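Protease (Helicobacter pylori, PDB 5EUF) is a zinc-dependent M16-family peptidase that probably cleaves the cytoplasmic domain of the human junctional adhesion molecule JAM-A, weakening the gastric epithelial barrier. Local coordinates at residues Ser21-Asn26 / Val200-Val205; Glu32-Tyr37 / Ile193-Gly198. All coordinates share one frame; numbering follows the deposited sequence.

Interaction 1: Ser21-Asn26 / Val200-Val205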
loop_
_atom_site.group_PDB
_atom_site.type_symbol
_atom_site.label_atom_id
_atom_site.label_comp_id
_atom_site.label_asym_id
_atom_site.label_seq_id
_atom_site.Cartn_x
_atom_site.Cartn_y
_atom_site.Cartn_z
ATOM N N SER B 21 -18.612 -2.426 -33.733
ATOM C CA SER B 21 -18.305 -1.829 -35.024
ATOM C C SER B 21 -18.841 -0.403 -35.097
ATOM O O SER B 21 -20.027 -0.167 -34.869
ATOM C CB SER B 21 -18.895 -2.678 -36.155
ATOM O OG SER B 21 -18.805 -2.010 -37.401
ATOM N N VAL B 22 -17.965 0.547 -35.406
ATOM C CA VAL B 22 -18.371 1.943 -35.530
ATOM C C VAL B 22 -18.037 2.471 -36.925
ATOM O O VAL B 22 -16.979 3.063 -37.135
ATOM C CB VAL B 22 -17.690 2.835 -34.468
ATOM C CG1 VAL B 22 -18.362 4.201 -34.411
ATOM C CG2 VAL B 22 -17.735 2.169 -33.104
ATOM N N PRO B 23 -18.943 2.246 -37.888
ATOM C CA PRO B 23 -18.721 2.655 -39.278
ATOM C C PRO B 23 -18.608 4.165 -39.444
ATOM O O PRO B 23 -19.244 4.922 -38.709
ATOM C CB PRO B 23 -19.963 2.128 -40.005
ATOM C CG PRO B 23 -20.499 1.057 -39.128
ATOM C CD PRO B 23 -20.202 1.499 -37.731
ATOM N N LEU B 24 -17.793 4.587 -40.404
ATOM C CA LEU B 24 -17.665 5.995 -40.753
ATOM C C LEU B 24 -17.682 6.154 -42.270
ATOM O O LEU B 24 -16.665 5.944 -42.935
ATOM C CB LEU B 24 -16.380 6.592 -40.169
ATOM C CG LEU B 24 -16.272 6.720 -38.645
ATOM C CD1 LEU B 24 -14.937 7.338 -38.251
ATOM C CD2 LEU B 24 -17.425 7.532 -38.079
ATOM N N GLU B 25 -18.844 6.510 -42.811
ATOM C CA GLU B 25 -18.985 6.739 -44.244
ATOM C C GLU B 25 -18.131 7.925 -44.677
ATOM O O GLU B 25 -17.403 7.847 -45.668
ATOM C CB GLU B 25 -20.450 6.976 -44.611
ATOM N N ASN B 26 -18.212 9.015 -43.914
ATOM C CA ASN B 26 -17.389 10.199 -44.149
ATOM C C ASN B 26 -15.916 9.929 -43.850
ATOM O O ASN B 26 -15.284 10.637 -43.066
ATOM C CB ASN B 26 -17.888 11.376 -43.306
ATOM N N VAL B 200 -15.685 0.770 -42.865
ATOM C CA VAL B 200 -15.818 -0.675 -43.018
ATOM C C VAL B 200 -17.231 -1.133 -42.644
ATOM O O VAL B 200 -17.862 -0.569 -41.750
ATOM C CB VAL B 200 -14.769 -1.431 -42.158
ATOM C CG1 VAL B 200 -14.973 -1.147 -40.672
ATOM C CG2 VAL B 200 -14.807 -2.926 -42.441
ATOM N N ASN B 201 -17.730 -2.146 -43.345
ATOM C CA ASN B 201 -19.061 -2.671 -43.073
ATOM C C ASN B 201 -19.114 -3.464 -41.771
ATOM O O ASN B 201 -18.234 -4.280 -41.495
ATOM C CB ASN B 201 -19.535 -3.545 -44.232
ATOM C CG ASN B 201 -20.802 -4.303 -43.904
ATOM O OD1 ASN B 201 -20.759 -5.487 -43.572
ATOM N ND2 ASN B 201 -21.939 -3.622 -43.982
ATOM N N SER B 202 -20.155 -3.222 -40.980
ATOM C CA SER B 202 -20.310 -3.870 -39.680
ATOM C C SER B 202 -20.442 -5.386 -39.789
ATOM O O SER B 202 -19.850 -6.123 -39.000
ATOM C CB SER B 202 -21.524 -3.301 -38.946
ATOM O OG SER B 202 -21.316 -1.947 -38.591
ATOM N N GLN B 203 -21.222 -5.849 -40.762
ATOM C CA GLN B 203 -21.430 -7.281 -40.949
ATOM C C GLN B 203 -20.149 -7.961 -41.421
ATOM O O GLN B 203 -19.968 -9.161 -41.218
ATOM C CB GLN B 203 -22.566 -7.541 -41.941
ATOM C CG GLN B 203 -23.942 -7.129 -41.435
ATOM C CD GLN B 203 -24.416 -7.969 -40.262
ATOM O OE1 GLN B 203 -23.943 -9.087 -40.048
ATOM N NE2 GLN B 203 -25.356 -7.431 -39.493
ATOM N N LYS B 204 -19.264 -7.192 -42.048
ATOM C CA LYS B 204 -17.955 -7.708 -42.431
ATOM C C LYS B 204 -17.050 -7.774 -41.207
ATOM O O LYS B 204 -16.286 -8.725 -41.042
ATOM C CB LYS B 204 -17.317 -6.844 -43.520
ATOM C CG LYS B 204 -15.943 -7.338 -43.959
ATOM C CD LYS B 204 -15.342 -6.451 -45.040
ATOM C CE LYS B 204 -13.937 -6.908 -45.412
ATOM N NZ LYS B 204 -13.919 -8.316 -45.902
ATOM N N VAL B 205 -17.141 -6.757 -40.355
ATOM C CA VAL B 205 -16.396 -6.729 -39.101
ATOM C C VAL B 205 -16.781 -7.918 -38.230
ATOM O O VAL B 205 -15.918 -8.621 -37.701
ATOM C CB VAL B 205 -16.642 -5.420 -38.312
ATOM C CG1 VAL B 205 -16.079 -5.528 -36.903
ATOM C CG2 VAL B 205 -16.035 -4.233 -39.036
#
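Ser21 and Ser202 meet hydroxyl to hydroxyl, a compact example of how two small polar side chains can tie a strand to the first turn of a helix. Their OG atoms lie 2.8 Å apart in a hydrogen bond in which either may be the donor. On Ser21, OG stands opposite the backbone nitrogen (chi1 170°), which carries it across to the helix.

Carbon atoms of Pro23 and Val205 pack against the two hydroxyls. The ring of Pro23 leans on Ser202, its CG 3.2 Å from Ser202 OG, and Pro23 CB rests 3.8 Å from Val200 O. One turn further along the helix, Val205 brings a methyl to the other serine, with CG2 3.9 Å from Ser21 OG.

Within 200-205, Asn201 is the N-cap of the helix: its OD1 accepts from Lys204 N at 2.7 Å, with the donor tilted 24° from the carbonyl plane.

The contact joins strand 18-23 to the start of helix 202-213. Strand 192-198 runs parallel beside strand 18-23, with backbone hydrogen bonds linking Val22 to Val196 and Gly198, and Leu24 to Gly198. Val205 packs on Val196; helix 365-376 meets the side chain of Val22.

Interaction 2: Glu32-Tyr37 / Ile193-Gly198; sequences EVDVLY and IVLVVG
Asp34 and Leu195 face each other at the middle of an antiparallel strand pair within the six-stranded mixed sheet of this M16 peptidase, illustrating how register decides which side chains become neighbours. Glu32-Val197, Asp34-Leu195 and Leu36-Ile193 are each joined by two N-H to O bonds, six in all; Leu36 N to Ile193 O, at 2.6 Å, is nearly straight. Their side chains share one face. With CG anti to the backbone N (chi1 171°), Leu195 bends CG and CD2 over the aspartate's stem, CD2 4.1 Å from Asp34 CB. Leu36 and Ile193, the apolar pair beside it, stand CB to CB at 4.1 Å. Helix 365-376 covers this face, seating Ala369 over Glu32 and Asp34, Ala373 over Leu36 and Val368 over Val197.

Glu32 reaches away from its partner strand on an extended chain. Arg92 forms salt bridges with both Glu32 and Asp34, and its positive charge probably offsets the repulsion between the two neighbouring carboxylates.

Val33 with Val196 and Val35 with Val194, the non-hydrogen-bonded pairs, line the opposite face with methyls, Val33 CG1 4.4 Å from Val196 CG2. Helix 102-113 closes over it, Leu102 and Leu106 on Val33 and Phe109 on Val35. Between the strands runs a bent CA-H...O contact, Val194 CA to Asp34 O 3.3 Å (139° at the hydrogen).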
loop_
_atom_site.group_PDB
_atom_site.type_symbol
_atom_site.label_atom_id
_atom_site.label_comp_id
_atom_site.label_asym_id
_atom_site.label_seq_id
_atom_site.Cartn_x
_atom_site.Cartn_y
_atom_site.Cartn_z
ATOM N N GLU B 32 -9.395 1.651 -37.803
ATOM C CA GLU B 32 -8.571 1.283 -36.658
ATOM C C GLU B 32 -9.124 0.035 -35.983
ATOM O O GLU B 32 -10.317 -0.043 -35.680
ATOM C CB GLU B 32 -8.477 2.429 -35.650
ATOM C CG GLU B 32 -7.620 2.078 -34.441
ATOM C CD GLU B 32 -7.365 3.257 -33.528
ATOM O OE1 GLU B 32 -7.563 3.115 -32.304
ATOM O OE2 GLU B 32 -6.953 4.323 -34.030
ATOM N N VAL B 33 -8.251 -0.941 -35.752
ATOM C CA VAL B 33 -8.652 -2.198 -35.133
ATOM C C VAL B 33 -8.222 -2.245 -33.673
ATOM O O VAL B 33 -7.036 -2.361 -33.377
ATOM C CB VAL B 33 -8.052 -3.406 -35.876
ATOM C CG1 VAL B 33 -8.597 -4.699 -35.303
ATOM C CG2 VAL B 33 -8.352 -3.312 -37.360
ATOM N N ASP B 34 -9.188 -2.163 -32.763
ATOM C CA ASP B 34 -8.894 -2.130 -31.334
ATOM C C ASP B 34 -9.180 -3.446 -30.622
ATOM O O ASP B 34 -10.182 -4.110 -30.889
ATOM C CB ASP B 34 -9.692 -1.017 -30.650
ATOM C CG ASP B 34 -9.100 0.350 -30.882
ATOM O OD1 ASP B 34 -9.285 0.896 -31.989
ATOM O OD2 ASP B 34 -8.457 0.882 -29.953
ATOM N N VAL B 35 -8.285 -3.810 -29.711
ATOM C CA VAL B 35 -8.538 -4.884 -28.761
ATOM C C VAL B 35 -8.384 -4.339 -27.349
ATOM O O VAL B 35 -7.288 -3.968 -26.935
ATOM C CB VAL B 35 -7.588 -6.073 -28.959
ATOM C CG1 VAL B 35 -7.748 -7.067 -27.819
ATOM C CG2 VAL B 35 -7.855 -6.744 -30.292
ATOM N N LEU B 36 -9.491 -4.279 -26.618
ATOM C CA LEU B 36 -9.478 -3.745 -25.265
ATOM C C LEU B 36 -9.559 -4.859 -24.228
ATOM O O LEU B 36 -10.425 -5.729 -24.306
ATOM C CB LEU B 36 -10.638 -2.777 -25.059
ATOM C CG LEU B 36 -10.933 -1.781 -26.177
ATOM C CD1 LEU B 36 -12.168 -0.969 -25.823
ATOM C CD2 LEU B 36 -9.739 -0.878 -26.414
ATOM N N TYR B 37 -8.655 -4.830 -23.257
ATOM C CA TYR B 37 -8.736 -5.742 -22.127
ATOM C C TYR B 37 -9.121 -4.968 -20.874
ATOM O O TYR B 37 -8.501 -3.955 -20.548
ATOM C CB TYR B 37 -7.411 -6.472 -21.919
ATOM C CG TYR B 37 -7.085 -7.483 -22.995
ATOM C CD1 TYR B 37 -7.625 -8.765 -22.957
ATOM C CD2 TYR B 37 -6.229 -7.163 -24.041
ATOM C CE1 TYR B 37 -7.324 -9.696 -23.933
ATOM C CE2 TYR B 37 -5.921 -8.085 -25.021
ATOM C CZ TYR B 37 -6.473 -9.348 -24.966
ATOM O OH TYR B 37 -6.171 -10.267 -25.944
ATOM N N ILE B 193 -12.582 -6.870 -25.449
ATOM C CA ILE B 193 -13.468 -6.206 -26.402
ATOM C C ILE B 193 -12.735 -5.897 -27.701
ATOM O O ILE B 193 -11.676 -5.272 -27.686
ATOM C CB ILE B 193 -14.031 -4.884 -25.841
ATOM C CG1 ILE B 193 -14.853 -5.133 -24.576
ATOM C CG2 ILE B 193 -14.871 -4.171 -26.895
ATOM C CD1 ILE B 193 -15.333 -3.860 -23.905
ATOM N N VAL B 194 -13.298 -6.337 -28.822
ATOM C CA VAL B 194 -12.735 -6.023 -30.130
ATOM C C VAL B 194 -13.524 -4.886 -30.769
ATOM O O VAL B 194 -14.704 -5.037 -31.094
ATOM C CB VAL B 194 -12.733 -7.248 -31.065
ATOM C CG1 VAL B 194 -12.221 -6.865 -32.445
ATOM C CG2 VAL B 194 -11.889 -8.368 -30.471
ATOM N N LEU B 195 -12.861 -3.747 -30.939
ATOM C CA LEU B 195 -13.498 -2.541 -31.449
ATOM C C LEU B 195 -12.924 -2.153 -32.805
ATOM O O LEU B 195 -11.709 -2.043 -32.960
ATOM C CB LEU B 195 -13.324 -1.394 -30.451
ATOM C CG LEU B 195 -13.725 0.021 -30.872
ATOM C CD1 LEU B 195 -15.230 0.139 -31.022
ATOM C CD2 LEU B 195 -13.202 1.041 -29.872
ATOM N N VAL B 196 -13.799 -1.954 -33.787
ATOM C CA VAL B 196 -13.367 -1.548 -35.123
ATOM C C VAL B 196 -14.067 -0.263 -35.559
ATOM O O VAL B 196 -15.294 -0.208 -35.654
ATOM C CB VAL B 196 -13.631 -2.652 -36.166
ATOM C CG1 VAL B 196 -13.247 -2.168 -37.556
ATOM C CG2 VAL B 196 -12.870 -3.925 -35.806
ATOM N N VAL B 197 -13.272 0.771 -35.822
ATOM C CA VAL B 197 -13.798 2.081 -36.189
ATOM C C VAL B 197 -13.198 2.551 -37.513
ATOM O O VAL B 197 -11.996 2.407 -37.742
ATOM C CB VAL B 197 -13.505 3.135 -35.091
ATOM C CG1 VAL B 197 -14.076 4.491 -35.472
ATOM C CG2 VAL B 197 -14.058 2.681 -33.748
ATOM N N GLY B 198 -14.034 3.104 -38.386
ATOM C CA GLY B 198 -13.560 3.637 -39.650
ATOM C C GLY B 198 -14.491 3.357 -40.812
ATOM O O GLY B 198 -15.706 3.258 -40.640
#

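Both contacts involve the same sheet, but only interaction 2 lies within it; interaction 1 joins one of its strands to the helix that follows strand 192-198. Interaction 2 joins two inner strands by continuous backbone pairing, lies wholly buried between helices on both faces, and covers more than twice the area of interaction 1. Interaction 1 sits farther from the chain centre and depends on side chains instead, passing from a partly exposed proline to buried serines at a helix start. Strand 192-198 is common ground: it pairs with 32-37 on one edge and with strand 18-23 on the other. Val22 O packs 3.6 Å from Val197 CG1, so the contacts touch directly, with interaction 2 nested along the chain within interaction 1.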